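Local coordinates for protein chitinase (Paenibacillus sp. FPU-7, PDB 5GZT) that probably hydrolyses the beta-1,4 linkages between N-acetylglucosamine units of chitin and chitodextrins at random internal positions, at residues Val280-Ala285 and Gly403-Trp408; Ser346-Leu351 and Tyr399-Ile404; Tyr350-Lys355 and Leu361-Ser366. All blocks are in the same frame, centred on the assembly; numbering follows the deposited sequence.

Contact 1. Residues Val280-Ala285 and Gly403-Trp408; sequences VSYIPA and GIDLDW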
loop_
_atom_site.group_PDB
_atom_site.type_symbol
_atom_site.label_atom_id
_atom_site.label_comp_id
_atom_site.label_asym_id
_atom_site.label_seq_id
_atom_site.Cartn_x
_atom_site.Cartn_y
_atom_site.Cartn_z
ATOM N N VAL B 280 -0.660 0.499 -1.311
ATOM C CA VAL B 280 -0.672 -0.084 -2.630
ATOM C C VAL B 280 0.002 0.876 -3.627
ATOM O O VAL B 280 -0.544 1.915 -3.940
ATOM C CB VAL B 280 -2.085 -0.372 -3.099
ATOM C CG1 VAL B 280 -2.103 -0.765 -4.571
ATOM C CG2 VAL B 280 -2.647 -1.531 -2.266
ATOM N N SER B 281 1.200 0.513 -4.039
ATOM C CA SER B 281 1.978 1.227 -5.059
ATOM C C SER B 281 1.781 0.652 -6.464
ATOM O O SER B 281 2.206 -0.456 -6.728
ATOM C CB SER B 281 3.460 1.238 -4.657
ATOM O OG SER B 281 4.306 1.743 -5.710
ATOM N N TYR B 282 1.095 1.371 -7.342
ATOM C CA TYR B 282 0.950 0.986 -8.751
ATOM C C TYR B 282 2.285 1.274 -9.402
ATOM O O TYR B 282 2.871 2.334 -9.149
ATOM C CB TYR B 282 -0.126 1.769 -9.509
ATOM C CG TYR B 282 -1.516 1.177 -9.442
ATOM C CD1 TYR B 282 -2.377 1.483 -8.393
ATOM C CD2 TYR B 282 -1.990 0.328 -10.414
ATOM C CE1 TYR B 282 -3.673 0.967 -8.346
ATOM C CE2 TYR B 282 -3.278 -0.197 -10.341
ATOM C CZ TYR B 282 -4.124 0.116 -9.301
ATOM O OH TYR B 282 -5.426 -0.362 -9.229
ATOM N N ILE B 283 2.761 0.331 -10.220
ATOM C CA ILE B 283 4.031 0.430 -10.936
ATOM C C ILE B 283 3.745 0.149 -12.388
ATOM O O ILE B 283 3.188 -0.876 -12.692
ATOM C CB ILE B 283 5.034 -0.603 -10.417
ATOM C CG1 ILE B 283 5.670 -0.096 -9.122
ATOM C CG2 ILE B 283 6.137 -0.874 -11.453
ATOM C CD1 ILE B 283 6.975 0.670 -9.316
ATOM N N PRO B 284 4.164 1.043 -13.305
ATOM C CA PRO B 284 3.777 0.924 -14.674
ATOM C C PRO B 284 4.634 -0.114 -15.416
ATOM O O PRO B 284 5.850 -0.177 -15.231
ATOM C CB PRO B 284 4.111 2.303 -15.252
ATOM C CG PRO B 284 5.220 2.781 -14.430
ATOM C CD PRO B 284 4.934 2.270 -13.052
ATOM N N ALA B 285 3.990 -0.815 -16.313
ATOM C CA ALA B 285 4.620 -1.891 -17.067
ATOM C C ALA B 285 5.549 -1.366 -18.126
ATOM O O ALA B 285 6.424 -2.091 -18.581
ATOM C CB ALA B 285 3.552 -2.758 -17.713
ATOM N N GLY B 403 -1.526 -12.357 -5.934
ATOM C CA GLY B 403 -2.954 -12.102 -6.074
ATOM C C GLY B 403 -3.291 -11.374 -7.339
ATOM O O GLY B 403 -2.419 -11.140 -8.162
ATOM N N ILE B 404 -4.560 -11.016 -7.489
ATOM C CA ILE B 404 -5.080 -10.475 -8.733
ATOM C C ILE B 404 -5.945 -9.275 -8.347
ATOM O O ILE B 404 -6.810 -9.369 -7.421
ATOM C CB ILE B 404 -6.041 -11.462 -9.442
ATOM C CG1 ILE B 404 -5.304 -12.739 -9.908
ATOM C CG2 ILE B 404 -6.715 -10.886 -10.669
ATOM C CD1 ILE B 404 -6.272 -13.838 -10.362
ATOM N N ASP B 405 -5.809 -8.214 -9.131
ATOM C CA ASP B 405 -6.660 -7.030 -9.024
ATOM C C ASP B 405 -7.310 -6.734 -10.370
ATOM O O ASP B 405 -6.645 -6.778 -11.363
ATOM C CB ASP B 405 -5.810 -5.819 -8.456
ATOM C CG ASP B 405 -6.481 -4.492 -8.690
ATOM O OD1 ASP B 405 -7.410 -4.206 -7.921
ATOM O OD2 ASP B 405 -6.145 -3.814 -9.682
ATOM N N LEU B 406 -8.583 -6.385 -10.433
ATOM C CA LEU B 406 -9.168 -5.988 -11.710
ATOM C C LEU B 406 -9.477 -4.533 -11.710
ATOM O O LEU B 406 -10.115 -4.047 -10.761
ATOM C CB LEU B 406 -10.475 -6.681 -11.981
ATOM C CG LEU B 406 -10.545 -8.239 -11.977
ATOM C CD1 LEU B 406 -11.890 -8.623 -12.543
ATOM C CD2 LEU B 406 -9.412 -8.827 -12.783
ATOM N N ASP B 407 -9.106 -3.855 -12.801
ATOM C CA ASP B 407 -9.422 -2.448 -13.043
ATOM C C ASP B 407 -10.198 -2.340 -14.310
ATOM O O ASP B 407 -9.645 -1.930 -15.391
ATOM C CB ASP B 407 -8.140 -1.528 -13.097
ATOM C CG ASP B 407 -7.304 -1.608 -11.841
ATOM O OD1 ASP B 407 -7.716 -2.387 -10.910
ATOM O OD2 ASP B 407 -6.220 -0.911 -11.759
ATOM N N TRP B 408 -11.494 -2.649 -14.220
ATOM C CA TRP B 408 -12.344 -2.462 -15.383
ATOM C C TRP B 408 -12.931 -1.093 -15.388
ATOM O O TRP B 408 -13.651 -0.655 -14.440
ATOM C CB TRP B 408 -13.396 -3.572 -15.387
ATOM C CG TRP B 408 -14.530 -3.655 -16.393
ATOM C CD1 TRP B 408 -14.925 -2.777 -17.355
ATOM C CD2 TRP B 408 -15.463 -4.744 -16.436
ATOM N NE1 TRP B 408 -16.058 -3.259 -17.990
ATOM C CE2 TRP B 408 -16.423 -4.439 -17.406
ATOM C CE3 TRP B 408 -15.576 -5.950 -15.701
ATOM C CZ2 TRP B 408 -17.469 -5.303 -17.722
ATOM C CZ3 TRP B 408 -16.676 -6.807 -15.990
ATOM C CH2 TRP B 408 -17.579 -6.471 -16.996
#
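Tyr282 meets Asp405 and Asp407 at the heart of a family 18 glycoside hydrolase barrel; the two aspartates belong to the DxDxE signature of the family, whose last residue, a glutamate that is catalytic in relatives, directly follows Trp408. Strands 264-284 and 403-407 are separated by strands 303-312 and 362-368 and face each other over part of the barrel interior, the CA atoms of Tyr282 and Asp405 being 11.1 Å apart, and a single tyrosine bridges the gap. With CG beside the backbone N (chi1 -88°), the Tyr282 side chain extends inward and comes toward Asp407 from the opposite direction. Its OH donates to Asp407 OD2 at 2.7 Å, using the syn side of that oxygen from 22° out of the carboxylate plane. The carboxylate and the ring are turned 56° against each other, and OD2 lies at the ring edge, near its plane, 3.3 Å from Tyr282 CE2. Asp405 OD2 lies 3.6 Å from Tyr282 OH and is hydrogen-bonded to Ser366 OG. Both aspartate side chains leave the strand on the inner face, while Leu406 between them turns outward to Leu433 and Leu436 of helix 425-447. Of the two strands between, 362-368 brings Ser366 against Tyr282 and Asp407, and 303-312 brings Tyr305, edge-to-face with the Tyr282 ring; Trp623 meets the same ring obliquely.

Contact 2. Residues Ser346-Leu351 and Tyr399-Ile404; sequences SNLAYL and YNLDGI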
loop_
_atom_site.group_PDB
_atom_site.type_symbol
_atom_site.label_atom_id
_atom_site.label_comp_id
_atom_site.label_asym_id
_atom_site.label_seq_id
_atom_site.Cartn_x
_atom_site.Cartn_y
_atom_site.Cartn_z
ATOM N N SER B 346 11.113 -9.412 -18.019
ATOM C CA SER B 346 12.182 -8.780 -17.252
ATOM C C SER B 346 11.620 -7.922 -16.044
ATOM O O SER B 346 12.129 -7.956 -14.908
ATOM C CB SER B 346 12.956 -7.848 -18.187
ATOM O OG SER B 346 14.082 -7.352 -17.513
ATOM N N ASN B 347 10.590 -7.136 -16.335
ATOM C CA ASN B 347 10.013 -6.210 -15.327
ATOM C C ASN B 347 9.556 -6.992 -14.113
ATOM O O ASN B 347 10.070 -6.781 -12.946
ATOM C CB ASN B 347 8.860 -5.477 -15.953
ATOM C CG ASN B 347 9.289 -4.247 -16.721
ATOM O OD1 ASN B 347 10.404 -3.833 -16.683
ATOM N ND2 ASN B 347 8.368 -3.643 -17.381
ATOM N N LEU B 348 8.655 -7.953 -14.411
ATOM C CA LEU B 348 8.056 -8.816 -13.407
ATOM C C LEU B 348 9.108 -9.533 -12.587
ATOM O O LEU B 348 8.954 -9.628 -11.376
ATOM C CB LEU B 348 7.107 -9.786 -14.022
ATOM C CG LEU B 348 5.585 -9.683 -14.088
ATOM C CD1 LEU B 348 4.959 -8.709 -13.106
ATOM C CD2 LEU B 348 5.028 -9.505 -15.487
ATOM N N ALA B 349 10.191 -10.010 -13.211
ATOM C CA ALA B 349 11.277 -10.645 -12.446
ATOM C C ALA B 349 11.956 -9.674 -11.508
ATOM O O ALA B 349 12.205 -10.018 -10.342
ATOM C CB ALA B 349 12.315 -11.289 -13.381
ATOM N N TYR B 350 12.227 -8.451 -11.980
ATOM C CA TYR B 350 12.916 -7.425 -11.167
ATOM C C TYR B 350 12.077 -7.038 -9.947
ATOM O O TYR B 350 12.617 -6.869 -8.855
ATOM C CB TYR B 350 13.297 -6.176 -12.001
ATOM C CG TYR B 350 13.739 -5.023 -11.138
ATOM C CD1 TYR B 350 15.080 -4.872 -10.738
ATOM C CD2 TYR B 350 12.809 -4.075 -10.705
ATOM C CE1 TYR B 350 15.478 -3.800 -9.919
ATOM C CE2 TYR B 350 13.202 -3.016 -9.893
ATOM C CZ TYR B 350 14.525 -2.894 -9.506
ATOM O OH TYR B 350 14.861 -1.841 -8.707
ATOM N N LEU B 351 10.768 -6.941 -10.144
ATOM C CA LEU B 351 9.834 -6.460 -9.127
ATOM C C LEU B 351 9.558 -7.462 -7.994
ATOM O O LEU B 351 9.573 -7.080 -6.785
ATOM C CB LEU B 351 8.507 -6.001 -9.774
ATOM C CG LEU B 351 8.644 -4.785 -10.746
ATOM C CD1 LEU B 351 7.380 -4.638 -11.560
ATOM C CD2 LEU B 351 8.961 -3.471 -10.017
ATOM N N TYR B 399 4.109 -15.816 -12.951
ATOM C CA TYR B 399 5.093 -14.857 -12.380
ATOM C C TYR B 399 5.254 -14.876 -10.872
ATOM O O TYR B 399 5.997 -14.044 -10.323
ATOM C CB TYR B 399 4.781 -13.459 -12.903
ATOM C CG TYR B 399 4.766 -13.417 -14.429
ATOM C CD1 TYR B 399 5.947 -13.492 -15.145
ATOM C CD2 TYR B 399 3.589 -13.315 -15.120
ATOM C CE1 TYR B 399 5.949 -13.429 -16.524
ATOM C CE2 TYR B 399 3.558 -13.283 -16.490
ATOM C CZ TYR B 399 4.754 -13.317 -17.187
ATOM O OH TYR B 399 4.739 -13.298 -18.552
ATOM N N ASN B 400 4.664 -15.873 -10.212
ATOM C CA ASN B 400 4.791 -16.065 -8.753
ATOM C C ASN B 400 4.217 -14.886 -7.941
ATOM O O ASN B 400 4.799 -14.436 -6.964
ATOM C CB ASN B 400 6.249 -16.308 -8.343
ATOM C CG ASN B 400 6.841 -17.558 -9.016
ATOM O OD1 ASN B 400 6.233 -18.655 -9.037
ATOM N ND2 ASN B 400 8.038 -17.399 -9.549
ATOM N N LEU B 401 3.066 -14.425 -8.363
ATOM C CA LEU B 401 2.427 -13.265 -7.737
ATOM C C LEU B 401 1.529 -13.695 -6.582
ATOM O O LEU B 401 1.160 -14.885 -6.440
ATOM C CB LEU B 401 1.597 -12.515 -8.787
ATOM C CG LEU B 401 2.386 -12.126 -10.045
ATOM C CD1 LEU B 401 1.489 -11.446 -11.032
ATOM C CD2 LEU B 401 3.633 -11.294 -9.721
ATOM N N ASP B 402 1.123 -12.694 -5.811
ATOM C CA ASP B 402 0.412 -12.893 -4.610
ATOM C C ASP B 402 -1.039 -12.624 -4.736
ATOM O O ASP B 402 -1.769 -12.683 -3.748
ATOM C CB ASP B 402 1.033 -12.045 -3.550
ATOM C CG ASP B 402 2.485 -12.383 -3.315
ATOM O OD1 ASP B 402 2.742 -13.513 -2.853
ATOM O OD2 ASP B 402 3.385 -11.522 -3.537
ATOM N N GLY B 403 -1.526 -12.357 -5.934
ATOM C CA GLY B 403 -2.954 -12.102 -6.074
ATOM C C GLY B 403 -3.291 -11.374 -7.339
ATOM O O GLY B 403 -2.419 -11.140 -8.162
ATOM N N ILE B 404 -4.560 -11.016 -7.489
ATOM C CA ILE B 404 -5.080 -10.475 -8.733
ATOM C C ILE B 404 -5.945 -9.275 -8.347
ATOM O O ILE B 404 -6.810 -9.369 -7.421
ATOM C CB ILE B 404 -6.041 -11.462 -9.442
ATOM C CG1 ILE B 404 -5.304 -12.739 -9.908
ATOM C CG2 ILE B 404 -6.715 -10.886 -10.669
ATOM C CD1 ILE B 404 -6.272 -13.838 -10.362
HETATM O O HOH W 1 8.074 -12.415 -11.332
#
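Leu348 leans from helix 344-352 onto the ring of Tyr399, which its CB, CG and CD2 all meet. CB lies 4.0 Å from Tyr399 CD1. CG comes next, over one face of the ring and 3.8 Å from Tyr399 CG. The branch CD2 then settles above the middle of the ring in a CH-pi contact, 3.9 Å from the centroid and only 3° off the normal. The other branch, CD1, nearly eclipses CA (chi2 -18°), an unusual setting for leucine, and passes the ring to graze Leu401 CD2 at 4.5 Å. Tyr399 and Leu401 belong to the turn that ends helix 382-398 and leads into strand 403-407 of the TIM barrel. Its reversal is a Schellman motif, in which Leu401 N binds Met396 O and Asn400, at positive phi, occupies the C-prime position. Leu401 packs against Val363 and Val365 of the neighbouring strand 362-368. The Tyr399 ring is held at its far end by a hydrogen bond of its OH to Glu345 OE2, just ahead of Ser346. On the backbone side of the apolar contact a water donates to both segments, to Tyr399 O at 2.8 Å and, weakly, to Leu348 O at 2.9 Å. Phe395 of helix 382-398 lies against both Leu348 and Tyr399.

Contact 3. Residues Tyr350-Lys355 and Leu361-Ser366; sequences YLTGLK and LKVLVS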
loop_
_atom_site.group_PDB
_atom_site.type_symbol
_atom_site.label_atom_id
_atom_site.label_comp_id
_atom_site.label_asym_id
_atom_site.label_seq_id
_atom_site.Cartn_x
_atom_site.Cartn_y
_atom_site.Cartn_z
ATOM N N TYR B 350 12.227 -8.451 -11.980
ATOM C CA TYR B 350 12.916 -7.425 -11.167
ATOM C C TYR B 350 12.077 -7.038 -9.947
ATOM O O TYR B 350 12.617 -6.869 -8.855
ATOM C CB TYR B 350 13.297 -6.176 -12.001
ATOM C CG TYR B 350 13.739 -5.023 -11.138
ATOM C CD1 TYR B 350 15.080 -4.872 -10.738
ATOM C CD2 TYR B 350 12.809 -4.075 -10.705
ATOM C CE1 TYR B 350 15.478 -3.800 -9.919
ATOM C CE2 TYR B 350 13.202 -3.016 -9.893
ATOM C CZ TYR B 350 14.525 -2.894 -9.506
ATOM O OH TYR B 350 14.861 -1.841 -8.707
ATOM N N LEU B 351 10.768 -6.941 -10.144
ATOM C CA LEU B 351 9.834 -6.460 -9.127
ATOM C C LEU B 351 9.558 -7.462 -7.994
ATOM O O LEU B 351 9.573 -7.080 -6.785
ATOM C CB LEU B 351 8.507 -6.001 -9.774
ATOM C CG LEU B 351 8.644 -4.785 -10.746
ATOM C CD1 LEU B 351 7.380 -4.638 -11.560
ATOM C CD2 LEU B 351 8.961 -3.471 -10.017
ATOM N N THR B 352 9.347 -8.734 -8.360
ATOM C CA THR B 352 9.219 -9.783 -7.326
ATOM C C THR B 352 10.531 -9.939 -6.581
ATOM O O THR B 352 10.509 -10.221 -5.417
ATOM C CB THR B 352 8.750 -11.101 -7.908
ATOM O OG1 THR B 352 9.641 -11.444 -8.964
ATOM C CG2 THR B 352 7.315 -10.943 -8.482
ATOM N N GLY B 353 11.642 -9.684 -7.265
ATOM C CA GLY B 353 12.968 -9.688 -6.679
ATOM C C GLY B 353 13.178 -8.638 -5.614
ATOM O O GLY B 353 14.106 -8.749 -4.843
ATOM N N LEU B 354 12.294 -7.637 -5.534
ATOM C CA LEU B 354 12.380 -6.626 -4.470
ATOM C C LEU B 354 11.938 -7.163 -3.136
ATOM O O LEU B 354 12.190 -6.517 -2.113
ATOM C CB LEU B 354 11.547 -5.368 -4.787
ATOM C CG LEU B 354 11.958 -4.625 -6.047
ATOM C CD1 LEU B 354 10.869 -3.615 -6.341
ATOM C CD2 LEU B 354 13.330 -4.008 -5.870
ATOM N N LYS B 355 11.322 -8.344 -3.133
ATOM C CA LYS B 355 11.074 -9.064 -1.862
ATOM C C LYS B 355 12.297 -9.262 -0.961
ATOM O O LYS B 355 12.168 -9.291 0.252
ATOM C CB LYS B 355 10.376 -10.378 -2.109
ATOM C CG LYS B 355 8.946 -10.164 -2.550
ATOM C CD LYS B 355 8.226 -11.452 -2.906
ATOM C CE LYS B 355 6.894 -11.122 -3.556
ATOM N NZ LYS B 355 5.887 -12.186 -3.402
ATOM N N LEU B 361 6.459 -7.932 1.261
ATOM C CA LEU B 361 5.891 -7.278 0.075
ATOM C C LEU B 361 5.056 -8.249 -0.674
ATOM O O LEU B 361 5.556 -9.332 -0.938
ATOM C CB LEU B 361 7.002 -6.773 -0.850
ATOM C CG LEU B 361 6.508 -6.256 -2.218
ATOM C CD1 LEU B 361 5.728 -4.950 -1.996
ATOM C CD2 LEU B 361 7.711 -6.052 -3.143
ATOM N N LYS B 362 3.797 -7.904 -0.959
ATOM C CA LYS B 362 2.954 -8.609 -1.928
ATOM C C LYS B 362 2.979 -7.934 -3.309
ATOM O O LYS B 362 2.963 -6.695 -3.401
ATOM C CB LYS B 362 1.510 -8.755 -1.439
ATOM C CG LYS B 362 1.373 -9.960 -0.507
ATOM C CD LYS B 362 0.077 -10.011 0.263
ATOM C CE LYS B 362 0.221 -10.983 1.452
ATOM N NZ LYS B 362 0.259 -12.402 1.023
ATOM N N VAL B 363 3.047 -8.744 -4.372
ATOM C CA VAL B 363 3.011 -8.236 -5.714
ATOM C C VAL B 363 1.828 -8.791 -6.406
ATOM O O VAL B 363 1.724 -9.992 -6.499
ATOM C CB VAL B 363 4.282 -8.584 -6.519
ATOM C CG1 VAL B 363 4.202 -7.957 -7.911
ATOM C CG2 VAL B 363 5.576 -8.139 -5.824
ATOM N N LEU B 364 0.940 -7.952 -6.935
ATOM C CA LEU B 364 -0.208 -8.422 -7.667
ATOM C C LEU B 364 -0.194 -7.984 -9.095
ATOM O O LEU B 364 0.430 -6.991 -9.430
ATOM C CB LEU B 364 -1.493 -7.951 -7.045
ATOM C CG LEU B 364 -1.949 -8.548 -5.674
ATOM C CD1 LEU B 364 -1.130 -8.082 -4.482
ATOM C CD2 LEU B 364 -3.384 -8.168 -5.459
ATOM N N VAL B 365 -0.941 -8.688 -9.930
ATOM C CA VAL B 365 -1.088 -8.291 -11.289
ATOM C C VAL B 365 -2.348 -7.530 -11.305
ATOM O O VAL B 365 -3.345 -8.012 -10.802
ATOM C CB VAL B 365 -1.159 -9.444 -12.332
ATOM C CG1 VAL B 365 -2.197 -10.512 -11.992
ATOM C CG2 VAL B 365 -1.535 -8.868 -13.706
ATOM N N SER B 366 -2.328 -6.340 -11.923
ATOM C CA SER B 366 -3.512 -5.593 -12.108
ATOM C C SER B 366 -3.931 -5.702 -13.562
ATOM O O SER B 366 -3.165 -5.426 -14.472
ATOM C CB SER B 366 -3.297 -4.117 -11.644
ATOM O OG SER B 366 -4.455 -3.378 -11.939
#
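The end of helix 344-352, tightening into a 3-10 turn, and the start of strand 362-368 run in roughly opposite senses, with CA atoms 6.6 Å apart at Thr352 and Val363 and 5.8 Å at Lys355 and Leu361. No hydrogen bond crosses between them; the contact is made by apolar side-chain packing and by the Lys355 chain lying along a carbonyl. Lys355 contributes most from the helical side. Its CG lies beside the backbone N (chi1 -70°) and the rest of the chain is extended, which carries the methylenes along the carbonyl of Leu361: CE comes to 3.4 Å from Leu361 O, and the same carbon touches Val363 CG2 at 4.0 Å. The ammonium group goes further, forming a salt bridge with Asp402 OD2, an oxygen that also accepts the backbone N-H of Val363. One carboxylate oxygen thus ties the lysine to the strand backbone at Val363, and the positive charge of Lys355 probably favours the ionised acid. Val363 points at the helix and sets CG2 against Thr352 CG2 at 4.2 Å. The hydroxyl of Thr352 is turned back to its own helix, where OG1 bonds Leu348 O, so the methyl is what faces the strand. Leu361 also points toward the helix; its CD2 packs at 4.2 Å against Leu354 CB, and Leu351 O lies close to the same methyl. This is the closing half of a beta-alpha-beta crossover in a TIM barrel: the chain leaves strand 303-312, returns through helix 344-352, and enters the parallel neighbour 362-368.

From the N terminus, the chain enters the barrel with strand 264-284, whose Val280-Ala285 part meets Gly403-Trp408; contact 1 therefore closes the longest loop, spanning 117 intervening residues. Contact 2 starts later, on helix 344-352, and ends on the same stretch as contact 1, sharing Gly403 and Ile404. Contact 3, a short closure from the end of that helix to the start of strand 362-368, shares Tyr350 and Leu351 with contact 2 and nests inside the spans of both contact 2 and contact 1. Strands 362-368 and 403-407 are neighbours, probably hydrogen-bonded from Asp405 N to Val365 O. Contact 1 thus crosses the barrel interior, while contacts 2 and 3 fasten the helical layer to the strand ends.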